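Side-chain contacts in ferrous iron uptake transporter protein B (PDB 3TAH), which probably drives ferrous iron uptake across the cell membrane with GTP, this chain being its cytosolic G-protein domain with the attached helical domain: residues G31-P34 and E39-S42; Q54-I59 and R73-S78. The protein carries 1 engineered substitution. All coordinates share one frame; numbering follows the deposited sequence. Where two conformers were deposited one is given.

Interaction 1. Residues G31-P34 and E39-S42; sequences GNWP and ERKS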
ATOM      1  N   GLY A  31     -17.271 -14.873  -0.197  1.00 25.50           N
ATOM      2  CA  GLY A  31     -17.038 -15.928  -1.196  1.00 26.62           C
ATOM      3  C   GLY A  31     -15.552 -16.219  -1.271  1.00 25.52           C
ATOM      4  O   GLY A  31     -14.850 -16.110  -0.270  1.00 25.24           O
ATOM      5  N   ASN A  32     -15.072 -16.586  -2.448  1.00 26.07           N
ATOM      6  CA  ASN A  32     -13.650 -16.781  -2.676  1.00 27.04           C
ATOM      7  C   ASN A  32     -13.205 -15.981  -3.889  1.00 25.61           C
ATOM      8  O   ASN A  32     -14.019 -15.657  -4.763  1.00 25.61           O
ATOM      9  CB  ASN A  32     -13.303 -18.262  -2.889  1.00 28.65           C
ATOM     10  CG  ASN A  32     -13.918 -18.831  -4.157  1.00 32.19           C
ATOM     11  OD1 ASN A  32     -15.128 -19.069  -4.214  1.00 37.18           O
ATOM     12  ND2 ASN A  32     -13.093 -19.058  -5.180  1.00 34.28           N
ATOM     13  N   TRP A  33     -11.917 -15.669  -3.942  1.00 23.83           N
ATOM     14  CA  TRP A  33     -11.354 -15.026  -5.125  1.00 24.23           C
ATOM     15  C   TRP A  33     -11.259 -16.081  -6.225  1.00 25.19           C
ATOM     16  O   TRP A  33     -11.007 -17.256  -5.937  1.00 23.43           O
ATOM     17  CB  TRP A  33     -10.007 -14.369  -4.837  1.00 24.23           C
ATOM     18  CG  TRP A  33     -10.156 -13.143  -3.994  1.00 21.74           C
ATOM     19  CD1 TRP A  33     -10.085 -13.074  -2.644  1.00 22.51           C
ATOM     20  CD2 TRP A  33     -10.408 -11.807  -4.452  1.00 22.34           C
ATOM     21  NE1 TRP A  33     -10.280 -11.780  -2.216  1.00 21.94           N
ATOM     22  CE2 TRP A  33     -10.479 -10.982  -3.309  1.00 21.78           C
ATOM     23  CE3 TRP A  33     -10.593 -11.230  -5.717  1.00 23.73           C
ATOM     24  CZ2 TRP A  33     -10.723  -9.609  -3.387  1.00 24.11           C
ATOM     25  CZ3 TRP A  33     -10.842  -9.857  -5.796  1.00 24.93           C
ATOM     26  CH2 TRP A  33     -10.900  -9.066  -4.635  1.00 24.29           C
ATOM     27  N   PRO A  34     -11.481 -15.677  -7.485  1.00 27.64           N
ATOM     28  CA  PRO A  34     -11.546 -16.689  -8.542  1.00 28.77           C
ATOM     29  C   PRO A  34     -10.284 -17.546  -8.667  1.00 29.69           C
ATOM     30  O   PRO A  34      -9.162 -17.027  -8.619  1.00 29.91           O
ATOM     31  CB  PRO A  34     -11.761 -15.867  -9.818  1.00 29.41           C
ATOM     32  CG  PRO A  34     -12.274 -14.583  -9.376  1.00 29.77           C
ATOM     33  CD  PRO A  34     -11.775 -14.328  -7.995  1.00 27.97           C
ATOM     34  N   GLU A  39     -10.488 -16.122   0.874  1.00 23.65           N
ATOM     35  CA  GLU A  39     -11.786 -15.485   1.092  1.00 23.94           C
ATOM     36  C   GLU A  39     -11.888 -14.156   0.351  1.00 22.41           C
ATOM     37  O   GLU A  39     -10.951 -13.358   0.372  1.00 21.12           O
ATOM     38  CB  GLU A  39     -12.028 -15.247   2.590  1.00 25.22           C
ATOM     39  CG  GLU A  39     -13.219 -14.358   2.932  1.00 26.03           C
ATOM     40  CD  GLU A  39     -13.260 -14.019   4.405  1.00 28.85           C
ATOM     41  OE1 GLU A  39     -13.789 -14.857   5.164  1.00 27.46           O
ATOM     42  OE2 GLU A  39     -12.766 -12.926   4.785  1.00 28.55           O
ATOM     43  N   ARG A  40     -13.027 -13.937  -0.298  1.00 19.61           N
ATOM     44  CA  ARG A  40     -13.363 -12.649  -0.885  1.00 20.29           C
ATOM     45  C   ARG A  40     -14.542 -12.102  -0.112  1.00 20.72           C
ATOM     46  O   ARG A  40     -15.623 -12.709  -0.120  1.00 20.17           O
ATOM     47  CB  ARG A  40     -13.726 -12.809  -2.351  1.00 22.35           C
ATOM     48  CG  ARG A  40     -14.045 -11.526  -3.089  1.00 22.69           C
ATOM     49  CD  ARG A  40     -14.368 -11.882  -4.530  1.00 27.26           C
ATOM     50  NE  ARG A  40     -14.497 -10.726  -5.404  1.00 28.25           N
ATOM     51  CZ  ARG A  40     -14.748 -10.803  -6.713  1.00 31.33           C
ATOM     52  NH1 ARG A  40     -14.919 -11.983  -7.319  1.00 31.13           N
ATOM     53  NH2 ARG A  40     -14.845  -9.683  -7.426  1.00 32.21           N
ATOM     54  N   LYS A  41     -14.339 -10.961   0.548  1.00 19.71           N
ATOM     55  CA  LYS A  41     -15.358 -10.376   1.401  1.00 19.70           C
ATOM     56  C   LYS A  41     -15.503  -8.893   1.119  1.00 19.54           C
ATOM     57  O   LYS A  41     -14.511  -8.176   1.009  1.00 18.03           O
ATOM     58  CB  LYS A  41     -15.010 -10.576   2.868  1.00 20.29           C
ATOM     59  CG  LYS A  41     -16.060 -10.025   3.848  1.00 23.13           C
ATOM     60  CD  LYS A  41     -15.793 -10.495   5.273  1.00 23.20           C
ATOM     61  CE  LYS A  41     -14.462  -9.964   5.828  1.00 23.98           C
ATOM     62  NZ  LYS A  41     -14.298 -10.297   7.281  1.00 25.50           N
ATOM     63  N   SER A  42     -16.750  -8.452   1.030  1.00 17.67           N
ATOM     64  CA  SER A  42     -17.061  -7.048   0.855  1.00 17.66           C
ATOM     65  C   SER A  42     -18.342  -6.706   1.585  1.00 17.46           C
ATOM     66  O   SER A  42     -19.106  -7.597   1.974  1.00 16.75           O
ATOM     67  CB  SER A  42     -17.206  -6.712  -0.622  1.00 19.12           C
ATOM     68  OG  SER A  42     -18.312  -7.407  -1.182  1.00 20.62           O
TER
HETATM   69  O   HOH W   1     -11.434 -10.237   0.442  1.00 21.88           O
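Glu39 runs beside Gly31 and Asn32 at the start of strand 39-45 and meets them mostly through its backbone. Its alpha hydrogen is directed at the carbonyl of Gly31, with Glu39 CA 3.4 Å from Gly31 O, and CB and CG skim the same oxygen. An extended chain (chi1 169°) then takes the carboxylate away from Asn32, its partner in an antiparallel non-hydrogen-bonded pair, to a long salt bridge with Lys41.

Arg40 pairs with Gly31 as the hydrogen-bonded pair: Gly31 N gives to Arg40 O at 2.7 Å, and Arg40 N gives to Gly31 O at 2.8 Å. These bonds lie near the end of the beta hairpin formed by strands 28-32 and 39-45, on the margin of the G-domain sheet. The intervening loop holds Thr37 and corresponds to the first switch region of related GTPases; Asn32 ND2 braces it by donating to Val36 O and, weakly, to Trp33 O. Gly31 is a GDP-binding residue in a structure of this protein, although no nucleotide meets it in this chain.

The Arg40 side chain passes across one face of Trp33. CB stands over the five-membered ring, 3.6 Å from its centroid, and CG lies above the middle of the indole, 3.6 Å from Trp33 CE2. Because CG is anti to the backbone N (chi1 -178°) and the chain stays straight to NE, the guanidinium stacks, offset, at the CE3-CZ3 rim of the six-membered ring, NE above it and the rest beyond, its plane 14° from that of the indole. An arginine suits this place, its methylenes and flat cation both packing on an aromatic face. Beyond the ring, NH1 also touches Pro34 CD.

Lys41 joins through its backbone: one water accepts from Lys41 N at 3.0 Å and from Trp33 NE1 at 3.3 Å, linking the indole N-H to the strand backbone.

Interaction 2. Residues Q54-I59 and R73-S78; sequences QDLPGI and RDYLLS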
ATOM      1  N   GLN A  54     -14.114  -3.162  -0.105  1.00 17.58           N
ATOM      2  CA  GLN A  54     -13.562  -4.418  -0.555  1.00 17.70           C
ATOM      3  C   GLN A  54     -12.518  -4.796   0.474  1.00 18.35           C
ATOM      4  O   GLN A  54     -11.437  -4.182   0.518  1.00 17.82           O
ATOM      5  CB  GLN A  54     -12.919  -4.290  -1.946  1.00 17.99           C
ATOM      6  CG  GLN A  54     -12.304  -5.592  -2.462  1.00 19.51           C
ATOM      7  CD  GLN A  54     -13.322  -6.698  -2.577  1.00 21.04           C
ATOM      8  OE1 GLN A  54     -14.205  -6.621  -3.410  1.00 22.39           O
ATOM      9  NE2 GLN A  54     -13.207  -7.727  -1.733  1.00 19.60           N
ATOM     10  N   ASP A  55     -12.824  -5.786   1.309  1.00 17.71           N
ATOM     11  CA  ASP A  55     -11.820  -6.302   2.219  1.00 19.00           C
ATOM     12  C   ASP A  55     -10.765  -7.008   1.367  1.00 19.48           C
ATOM     13  O   ASP A  55     -11.066  -7.573   0.300  1.00 20.33           O
ATOM     14  CB  ASP A  55     -12.415  -7.245   3.267  1.00 20.02           C
ATOM     15  CG  ASP A  55     -11.455  -7.550   4.400  1.00 21.90           C
ATOM     16  OD1 ASP A  55     -10.793  -6.620   4.908  1.00 24.06           O
ATOM     17  OD2 ASP A  55     -11.365  -8.730   4.785  1.00 24.69           O
ATOM     18  N   LEU A  56      -9.525  -6.931   1.828  1.00 17.86           N
ATOM     19  CA  LEU A  56      -8.418  -7.636   1.211  1.00 17.41           C
ATOM     20  C   LEU A  56      -7.728  -8.412   2.320  1.00 18.39           C
ATOM     21  O   LEU A  56      -7.793  -7.998   3.479  1.00 17.22           O
ATOM     22  CB  LEU A  56      -7.470  -6.658   0.518  1.00 17.35           C
ATOM     23  CG  LEU A  56      -8.006  -5.912  -0.700  1.00 17.80           C
ATOM     24  CD1 LEU A  56      -6.955  -4.938  -1.248  1.00 17.42           C
ATOM     25  CD2 LEU A  56      -8.430  -6.883  -1.813  1.00 18.23           C
ATOM     26  N   PRO A  57      -7.077  -9.542   1.983  1.00 19.75           N
ATOM     27  CA  PRO A  57      -6.426 -10.361   3.021  1.00 20.79           C
ATOM     28  C   PRO A  57      -5.381  -9.559   3.782  1.00 19.30           C
ATOM     29  O   PRO A  57      -4.711  -8.712   3.190  1.00 20.32           O
ATOM     30  CB  PRO A  57      -5.732 -11.481   2.235  1.00 20.38           C
ATOM     31  CG  PRO A  57      -6.265 -11.440   0.881  1.00 20.81           C
ATOM     32  CD  PRO A  57      -6.896 -10.108   0.632  1.00 21.03           C
ATOM     33  N   GLY A  58      -5.271  -9.812   5.079  1.00 18.27           N
ATOM     34  CA  GLY A  58      -4.228  -9.198   5.887  1.00 18.39           C
ATOM     35  C   GLY A  58      -2.870  -9.685   5.406  1.00 16.85           C
ATOM     36  O   GLY A  58      -2.633 -10.898   5.324  1.00 17.53           O
ATOM     37  N   ILE A  59      -1.980  -8.754   5.072  1.00 15.38           N
ATOM     38  CA  ILE A  59      -0.631  -9.086   4.603  1.00 15.49           C
ATOM     39  C   ILE A  59       0.399  -8.111   5.160  1.00 14.29           C
ATOM     40  O   ILE A  59       0.061  -6.998   5.578  1.00 14.13           O
ATOM     41  CB  ILE A  59      -0.545  -9.095   3.056  1.00 16.92           C
ATOM     42  CG1 ILE A  59      -0.900  -7.728   2.459  1.00 17.97           C
ATOM     43  CG2 ILE A  59      -1.480 -10.147   2.464  1.00 17.35           C
ATOM     44  CD1 ILE A  59      -0.706  -7.671   0.944  1.00 17.94           C
ATOM     45  N   ARG A  73      -2.353  -7.816  -4.481  1.00 15.97           N
ATOM     46  CA  ARG A  73      -1.653  -7.143  -5.572  1.00 15.67           C
ATOM     47  C   ARG A  73      -2.482  -7.057  -6.856  1.00 16.00           C
ATOM     48  O   ARG A  73      -2.645  -5.965  -7.414  1.00 14.74           O
ATOM     49  CB  ARG A  73      -0.331  -7.846  -5.875  1.00 16.93           C
ATOM     50  CG  ARG A  73       0.502  -7.129  -6.902  1.00 16.15           C
ATOM     51  CD  ARG A  73       1.549  -8.016  -7.505  1.00 14.07           C
ATOM     52  NE  ARG A  73       2.596  -8.387  -6.561  1.00 17.14           N
ATOM     53  CZ  ARG A  73       3.795  -8.858  -6.901  1.00 16.24           C
ATOM     54  NH1 ARG A  73       4.126  -9.022  -8.183  1.00 16.43           N
ATOM     55  NH2 ARG A  73       4.672  -9.168  -5.954  1.00 15.38           N
ATOM     56  N   ASP A  74      -2.986  -8.202  -7.326  1.00 15.93           N
ATOM     57  CA  ASP A  74      -3.758  -8.252  -8.573  1.00 16.46           C
ATOM     58  C   ASP A  74      -4.962  -7.322  -8.503  1.00 15.79           C
ATOM     59  O   ASP A  74      -5.255  -6.593  -9.450  1.00 15.43           O
ATOM     60  CB  ASP A  74      -4.233  -9.673  -8.905  1.00 17.15           C
ATOM     61  CG  ASP A  74      -3.087 -10.618  -9.239  1.00 19.53           C
ATOM     62  OD1 ASP A  74      -1.954 -10.147  -9.502  1.00 19.81           O
ATOM     63  OD2 ASP A  74      -3.298 -11.844  -9.229  1.00 19.68           O
ATOM     64  N   TYR A  75      -5.656  -7.338  -7.375  1.00 15.61           N
ATOM     65  CA  TYR A  75      -6.797  -6.466  -7.213  1.00 14.70           C
ATOM     66  C   TYR A  75      -6.384  -4.998  -7.277  1.00 14.98           C
ATOM     67  O   TYR A  75      -6.983  -4.207  -8.013  1.00 14.93           O
ATOM     68  CB  TYR A  75      -7.509  -6.735  -5.901  1.00 15.28           C
ATOM     69  CG  TYR A  75      -8.627  -5.762  -5.708  1.00 18.18           C
ATOM     70  CD1 TYR A  75      -9.821  -5.906  -6.410  1.00 19.25           C
ATOM     71  CD2 TYR A  75      -8.492  -4.678  -4.845  1.00 18.54           C
ATOM     72  CE1 TYR A  75     -10.858  -4.998  -6.246  1.00 19.86           C
ATOM     73  CE2 TYR A  75      -9.512  -3.780  -4.677  1.00 21.00           C
ATOM     74  CZ  TYR A  75     -10.692  -3.941  -5.374  1.00 23.80           C
ATOM     75  OH  TYR A  75     -11.707  -3.031  -5.196  1.00 27.47           O
ATOM     76  N   LEU A  76      -5.359  -4.626  -6.517  1.00 15.02           N
ATOM     77  CA  LEU A  76      -4.924  -3.219  -6.511  1.00 14.43           C
ATOM     78  C   LEU A  76      -4.364  -2.728  -7.850  1.00 15.31           C
ATOM     79  O   LEU A  76      -4.557  -1.565  -8.194  1.00 15.77           O
ATOM     80  CB  LEU A  76      -3.927  -2.962  -5.376  1.00 14.96           C
ATOM     81  CG  LEU A  76      -4.533  -3.134  -3.980  1.00 16.00           C
ATOM     82  CD1 LEU A  76      -3.443  -3.003  -2.935  1.00 16.40           C
ATOM     83  CD2 LEU A  76      -5.683  -2.107  -3.725  1.00 12.61           C
ATOM     84  N   LEU A  77      -3.670  -3.602  -8.578  0.50 16.15           N
ATOM     85  CA  LEU A  77      -3.149  -3.266  -9.908  0.50 17.08           C
ATOM     86  C   LEU A  77      -4.221  -3.295 -11.006  0.50 18.05           C
ATOM     87  O   LEU A  77      -3.980  -2.799 -12.098  0.50 18.55           O
ATOM     88  CB  LEU A  77      -1.991  -4.190 -10.290  0.50 17.76           C
ATOM     89  CG  LEU A  77      -0.611  -3.676  -9.879  0.50 18.61           C
ATOM     90  CD1 LEU A  77      -0.619  -3.142  -8.452  0.50 19.84           C
ATOM     91  CD2 LEU A  77       0.456  -4.752 -10.066  0.50 18.98           C
ATOM     92  N   SER A  78      -5.396  -3.858 -10.724  1.00 18.91           N
ATOM     93  CA  SER A  78      -6.501  -3.922 -11.708  1.00 19.82           C
ATOM     94  C   SER A  78      -7.186  -2.567 -11.911  1.00 22.44           C
ATOM     95  O   SER A  78      -8.010  -2.415 -12.815  1.00 21.46           O
ATOM     96  CB  SER A  78      -7.561  -4.952 -11.289  1.00 21.01           C
ATOM     97  OG  SER A  78      -8.413  -4.472 -10.251  1.00 20.45           O
TER
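Leu56 and Tyr75 have the nearest CA atoms of the two segments, 8.7 Å apart, as the end of strand 51-55 and the loop after it pass the C-terminal part of helix 67-77. No hydrogen bond crosses this gap; side chains fill it.

Leu56 points at the helix and both its methyls meet the Tyr75 ring, Leu56 CD2 at 3.7 Å from Tyr75 CD2, and Leu56 CD1 in addition reaches Leu76 CD2 at 4.0 Å. A branched leucine thus fits against two neighbouring helix residues. Tyr75, with CG anti to its backbone N (chi1 176°), extends its ring toward the strand, and Gln54 CG sits over one face, 4.1 Å from the ring centroid. The buried hydroxyl touches only carbon here, Gln54 CB at 3.7 Å, and OH has no polar partner in the model. Gln54 bends at chi2 (60°), turning its amide back so that NE2 donates to a lone pair of Asp55 O, 3.0 Å away and nearly straight at 173°. Its methylenes are thereby left for the tyrosine.

Helix 67-77 leads on to strand 83-89, parallel to 51-55, in a beta-alpha-beta unit, and Asp55 to Gly58 form the DxxG (G3) motif that opens switch II in P-loop GTPases.

In the fold
Interaction 1 is a surface contact at the margin of the sheet, whereas interaction 2 is buried, with all its touching residues in the core. Their chemistry follows: the hairpin of 31-34 and 39-42 relies on backbone pairing, a cation on an indole and a bridging water, while 54-59 and 73-78 meet through methyls, methylenes and a phenol ring. They share a sheet, since strands 39-45 and 51-55 are neighbours, and Lys41 O probably accepts from Asp55 N at 2.9 Å. The indole of Trp33 spans both, its CH2 lying 3.8 Å from Tyr75 CD1. One contact flanks the loop corresponding to the first switch region, the other the start of switch II.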